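Local coordinates for oxidoreductase (Methanosarcina mazei, PDB 3KA7), which binds flavin-adenine dinucleotide and is probably an oxidoreductase of the flavin-containing amine oxidoreductase family, at residues C285-E290 with E363-Q368; N311-A316 with L327-Q332. All coordinates share one frame; numbering follows the deposited sequence.

Contact 1 of 2, residues C285-E290 with E363-Q368; sequences CLAADE and EVLLIQ
L286 and V364 meet on one face of an antiparallel strand pair. CD2 of L286 touches CG2 of V364 at 4.0 Å, and the two side chains cross at a slant. In L286, CG lies anti to the carbonyl carbon (chi1 -51°), which brings CD2 toward V364. L353 of helix 342-356 packs on L286, and L350 on V364. The backbone regularity breaks at a classic beta bulge, in which L365 and L366 both face C285. The carbonyl O of C285 accepts from L365 N at 2.8 Å and, weakly, from L366 N at 3.4 Å. C285 N in turn donates to L366 O at 2.8 Å. The extra residue turns CB of L365 toward strand 285-288, 4.2 Å from CB of A287. The L365 side chain also packs on F47 and L49 of strand 47-50. At the far end A287 and E363 form a hydrogen-bonded pair through both backbone amides. A water lies 2.7 Å from A287 O and 2.8 Å from E363 OE1, placed to link the glutamate side chain to the neighbouring strand.

Contact 2 of 2, residues N311-A316 with L327-Q332; sequences NEVTQA and LTMCHQ
E312 and T328 are joined at their polar ends. T328 OG1 donates to E312 OE2 at 2.7 Å, using the anti lone pair of that oxygen. The glutamate chain is extended, with CG anti to the backbone N (chi1 -162°), and carries the carboxylate out to the T328 hydroxyl. Its OE1 accepts from Q315 NE2, and the backbone N atoms of L292, V293 and G294 also donate to the carboxylate. This buried group is therefore held by several donors, which would probably favour its charged form. The contact lies where strand 307-311 ends against strand 326-334. N311 and M329, a selenomethionine, are the last antiparallel hydrogen-bonded pair before the chain enters a short 3-10 turn at 313-315. Their side chains run side by side in the same direction, with N311 OD1 3.7 Å from CE of M329. N311 ND2 donates to the backbone O of F54, an FAD-binding residue. T314 meets L327 at about a right angle, CG2 of T314 lying 3.8 Å from CB of L327. T314 OG1 accepts from L327 N at 2.9 Å and also bonds H326 ND1. A water donates to N311 OD1 and L327 O and accepts from V313 N, linking turn and strand.

Overall arrangement
After the N-terminal part of the chain, which already supplies strands 85-89 and 101-105 of the sheet, strand 280-288 forms the inner strand of contact 1. The chain then runs through strands 298-300 and 307-311 to the turn of contact 2. Ten residues later, strand 326-334 returns and closes that short loop. Helix 342-356 follows, and strand 362-370 closes the longer loop of contact 1. Contact 2 is thus nested inside contact 1. Both belong to one mixed sheet, in which strand 280-288 lies between strands 326-334 and 362-370. The two contacts touch directly: L286 N probably bonds T328 O. Strand 362-370 is an outer strand, while the side chain of N311 in contact 2 lies about 6 Å from the FAD.

Contact 1 of 2, residues C285-E290 with E363-Q368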
loop_
_atom_site.group_PDB
_atom_site.type_symbol
_atom_site.label_atom_id
_atom_site.label_comp_id
_atom_site.label_asym_id
_atom_site.label_seq_id
_atom_site.Cartn_x
_atom_site.Cartn_y
_atom_site.Cartn_z
ATOM N N CYS A 285 -5.402 12.001 10.385
ATOM C CA CYS A 285 -5.118 13.167 9.535
ATOM C C CYS A 285 -5.166 14.433 10.384
ATOM O O CYS A 285 -6.125 14.647 11.115
ATOM C CB CYS A 285 -6.155 13.273 8.418
ATOM S SG CYS A 285 -6.173 11.801 7.325
ATOM N N LEU A 286 -4.120 15.254 10.285
ATOM C CA LEU A 286 -4.019 16.479 11.082
ATOM C C LEU A 286 -4.132 17.685 10.176
ATOM O O LEU A 286 -3.558 17.705 9.093
ATOM C CB LEU A 286 -2.673 16.532 11.817
ATOM C CG LEU A 286 -2.278 15.295 12.634
ATOM C CD1 LEU A 286 -0.900 15.479 13.254
ATOM C CD2 LEU A 286 -3.321 14.963 13.712
ATOM N N ALA A 287 -4.887 18.685 10.622
ATOM C CA ALA A 287 -4.933 19.960 9.940
ATOM C C ALA A 287 -3.911 20.831 10.663
ATOM O O ALA A 287 -4.172 21.312 11.753
ATOM C CB ALA A 287 -6.326 20.553 10.045
ATOM N N ALA A 288 -2.728 20.990 10.087
ATOM C CA ALA A 288 -1.650 21.674 10.797
ATOM C C ALA A 288 -1.569 23.148 10.408
ATOM O O ALA A 288 -1.724 23.482 9.250
ATOM C CB ALA A 288 -0.318 20.973 10.536
ATOM N N ASP A 289 -1.310 24.015 11.389
ATOM C CA ASP A 289 -1.170 25.458 11.140
ATOM C C ASP A 289 0.295 25.840 10.920
ATOM O O ASP A 289 0.627 27.026 10.754
ATOM C CB ASP A 289 -1.719 26.246 12.323
ATOM C CG ASP A 289 -3.146 25.901 12.628
ATOM O OD1 ASP A 289 -4.029 26.388 11.903
ATOM O OD2 ASP A 289 -3.386 25.129 13.584
ATOM N N GLU A 290 1.161 24.830 10.922
ATOM C CA GLU A 290 2.585 25.000 10.689
ATOM C C GLU A 290 3.124 23.644 10.240
ATOM O O GLU A 290 2.494 22.628 10.493
ATOM C CB GLU A 290 3.282 25.421 11.980
ATOM C CG GLU A 290 3.192 24.383 13.104
ATOM C CD GLU A 290 3.886 24.837 14.371
ATOM O OE1 GLU A 290 4.996 25.407 14.270
ATOM O OE2 GLU A 290 3.332 24.616 15.469
ATOM N N GLU A 363 -4.831 20.523 14.613
ATOM C CA GLU A 363 -6.039 19.882 15.101
ATOM C C GLU A 363 -6.190 18.541 14.400
ATOM O O GLU A 363 -5.805 18.380 13.239
ATOM C CB GLU A 363 -7.267 20.747 14.813
ATOM C CG GLU A 363 -7.194 22.156 15.401
ATOM C CD GLU A 363 -8.201 23.108 14.775
ATOM O OE1 GLU A 363 -8.229 23.224 13.526
ATOM O OE2 GLU A 363 -8.957 23.758 15.536
ATOM N N VAL A 364 -6.746 17.577 15.104
ATOM C CA VAL A 364 -7.077 16.317 14.461
ATOM C C VAL A 364 -8.261 16.553 13.532
ATOM O O VAL A 364 -9.325 17.000 13.969
ATOM C CB VAL A 364 -7.424 15.259 15.505
ATOM C CG1 VAL A 364 -7.889 13.972 14.822
ATOM C CG2 VAL A 364 -6.221 15.019 16.430
ATOM N N LEU A 365 -8.078 16.242 12.255
ATOM C CA LEU A 365 -9.077 16.491 11.234
ATOM C C LEU A 365 -10.016 15.303 11.061
ATOM O O LEU A 365 -11.237 15.460 11.044
ATOM C CB LEU A 365 -8.384 16.842 9.907
ATOM C CG LEU A 365 -9.193 17.236 8.669
ATOM C CD1 LEU A 365 -10.060 18.482 8.904
ATOM C CD2 LEU A 365 -8.267 17.422 7.459
ATOM N N LEU A 366 -9.444 14.109 10.915
ATOM C CA LEU A 366 -10.248 12.910 10.689
ATOM C C LEU A 366 -9.406 11.699 11.051
ATOM O O LEU A 366 -8.205 11.676 10.782
ATOM C CB LEU A 366 -10.685 12.817 9.227
ATOM C CG LEU A 366 -11.697 11.719 8.866
ATOM C CD1 LEU A 366 -13.019 11.942 9.597
ATOM C CD2 LEU A 366 -11.908 11.640 7.358
ATOM N N ILE A 367 -10.036 10.700 11.663
ATOM C CA ILE A 367 -9.362 9.434 11.937
ATOM C C ILE A 367 -10.097 8.371 11.143
ATOM O O ILE A 367 -11.327 8.307 11.184
ATOM C CB ILE A 367 -9.418 9.120 13.439
ATOM C CG1 ILE A 367 -8.741 10.248 14.227
ATOM C CG2 ILE A 367 -8.787 7.739 13.764
ATOM C CD1 ILE A 367 -8.893 10.094 15.734
ATOM N N GLN A 368 -9.351 7.579 10.374
ATOM C CA GLN A 368 -9.934 6.540 9.520
ATOM C C GLN A 368 -9.286 5.187 9.818
ATOM O O GLN A 368 -8.061 5.084 9.822
ATOM C CB GLN A 368 -9.715 6.914 8.047
ATOM C CG GLN A 368 -10.349 8.280 7.659
ATOM C CD GLN A 368 -9.833 8.850 6.343
ATOM O OE1 GLN A 368 -10.519 8.798 5.317
ATOM N NE2 GLN A 368 -8.626 9.400 6.366
HETATM O O HOH W 1 -5.740 23.489 12.171
#

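Contact 2 of 2, residues N311-A316 with L327-Q332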
loop_
_atom_site.group_PDB
_atom_site.type_symbol
_atom_site.label_atom_id
_atom_site.label_comp_id
_atom_site.label_asym_id
_atom_site.label_seq_id
_atom_site.Cartn_x
_atom_site.Cartn_y
_atom_site.Cartn_z
ATOM N N ASN A 311 3.605 11.528 7.224
ATOM C CA ASN A 311 4.045 12.334 6.082
ATOM C C ASN A 311 3.287 13.647 5.996
ATOM O O ASN A 311 2.401 13.908 6.804
ATOM C CB ASN A 311 4.044 11.561 4.742
ATOM C CG ASN A 311 2.652 11.304 4.163
ATOM O OD1 ASN A 311 1.625 11.727 4.702
ATOM N ND2 ASN A 311 2.623 10.597 3.024
ATOM N N GLU A 312 3.689 14.491 5.049
ATOM C CA GLU A 312 3.152 15.841 4.939
ATOM C C GLU A 312 3.181 16.204 3.467
ATOM O O GLU A 312 4.067 16.935 3.010
ATOM C CB GLU A 312 4.052 16.796 5.723
ATOM C CG GLU A 312 3.426 18.123 6.056
ATOM C CD GLU A 312 4.135 18.789 7.214
ATOM O OE1 GLU A 312 5.157 19.481 6.979
ATOM O OE2 GLU A 312 3.683 18.593 8.366
ATOM N N VAL A 313 2.234 15.679 2.705
ATOM C CA VAL A 313 2.342 15.759 1.257
ATOM C C VAL A 313 2.110 17.164 0.707
ATOM O O VAL A 313 2.389 17.441 -0.466
ATOM C CB VAL A 313 1.421 14.747 0.553
ATOM C CG1 VAL A 313 1.829 13.309 0.953
ATOM C CG2 VAL A 313 -0.038 15.025 0.882
ATOM N N THR A 314 1.585 18.041 1.549
ATOM C CA THR A 314 1.393 19.431 1.134
ATOM C C THR A 314 2.750 20.129 0.979
ATOM O O THR A 314 2.841 21.231 0.415
ATOM C CB THR A 314 0.478 20.196 2.109
ATOM O OG1 THR A 314 0.815 19.843 3.463
ATOM C CG2 THR A 314 -0.970 19.819 1.857
ATOM N N GLN A 315 3.807 19.502 1.482
ATOM C CA GLN A 315 5.162 19.979 1.188
ATOM C C GLN A 315 5.441 19.898 -0.314
ATOM O O GLN A 315 6.221 20.690 -0.860
ATOM C CB GLN A 315 6.204 19.194 1.980
ATOM C CG GLN A 315 6.119 19.452 3.482
ATOM C CD GLN A 315 6.672 20.820 3.866
ATOM O OE1 GLN A 315 7.386 21.447 3.081
ATOM N NE2 GLN A 315 6.343 21.286 5.070
ATOM N N ALA A 316 4.780 18.959 -0.987
ATOM C CA ALA A 316 4.967 18.742 -2.413
ATOM C C ALA A 316 3.829 19.378 -3.222
ATOM O O ALA A 316 4.065 19.970 -4.277
ATOM C CB ALA A 316 5.074 17.234 -2.714
ATOM N N LEU A 327 -1.261 19.382 5.458
ATOM C CA LEU A 327 -1.930 18.112 5.721
ATOM C C LEU A 327 -0.872 17.140 6.193
ATOM O O LEU A 327 0.020 16.776 5.429
ATOM C CB LEU A 327 -2.577 17.584 4.445
ATOM C CG LEU A 327 -3.234 16.198 4.500
ATOM C CD1 LEU A 327 -4.225 16.071 5.681
ATOM C CD2 LEU A 327 -3.904 15.874 3.164
ATOM N N THR A 328 -0.972 16.732 7.446
ATOM C CA THR A 328 -0.010 15.804 8.026
ATOM C C THR A 328 -0.774 14.540 8.384
ATOM O O THR A 328 -1.760 14.596 9.128
ATOM C CB THR A 328 0.624 16.400 9.276
ATOM O OG1 THR A 328 1.157 17.695 8.964
ATOM C CG2 THR A 328 1.744 15.490 9.816
HETATM N N MSE A 329 -0.331 13.411 7.829
HETATM C CA MSE A 329 -1.017 12.130 8.035
HETATM C C MSE A 329 -0.123 11.108 8.731
HETATM O O MSE A 329 1.035 10.927 8.357
HETATM C CB MSE A 329 -1.564 11.585 6.714
HETATM C CG MSE A 329 -2.609 12.510 6.097
HETATM SE SE MSE A 329 -3.397 11.789 4.489
HETATM C CE MSE A 329 -1.870 11.787 3.349
ATOM N N CYS A 330 -0.684 10.449 9.741
ATOM C CA CYS A 330 0.033 9.506 10.585
ATOM C C CYS A 330 -0.515 8.101 10.377
ATOM O O CYS A 330 -1.716 7.931 10.200
ATOM C CB CYS A 330 -0.175 9.867 12.052
ATOM S SG CYS A 330 0.137 11.621 12.420
ATOM N N HIS A 331 0.360 7.103 10.429
ATOM C CA HIS A 331 -0.081 5.704 10.338
ATOM C C HIS A 331 0.319 4.900 11.562
ATOM O O HIS A 331 1.448 5.015 12.060
ATOM C CB HIS A 331 0.511 4.991 9.126
ATOM C CG HIS A 331 -0.090 3.637 8.897
ATOM N ND1 HIS A 331 -1.399 3.467 8.497
ATOM C CD2 HIS A 331 0.419 2.392 9.062
ATOM C CE1 HIS A 331 -1.667 2.174 8.409
ATOM N NE2 HIS A 331 -0.577 1.500 8.738
ATOM N N GLN A 332 -0.597 4.063 12.028
ATOM C CA GLN A 332 -0.247 3.080 13.032
ATOM C C GLN A 332 -0.759 1.694 12.637
ATOM O O GLN A 332 -1.931 1.521 12.276
ATOM C CB GLN A 332 -0.754 3.501 14.416
ATOM C CG GLN A 332 -2.271 3.598 14.526
ATOM C CD GLN A 332 -2.731 4.294 15.808
ATOM O OE1 GLN A 332 -3.119 3.634 16.786
ATOM N NE2 GLN A 332 -2.707 5.616 15.802
HETATM O O HOH W 2 0.209 14.148 4.305
#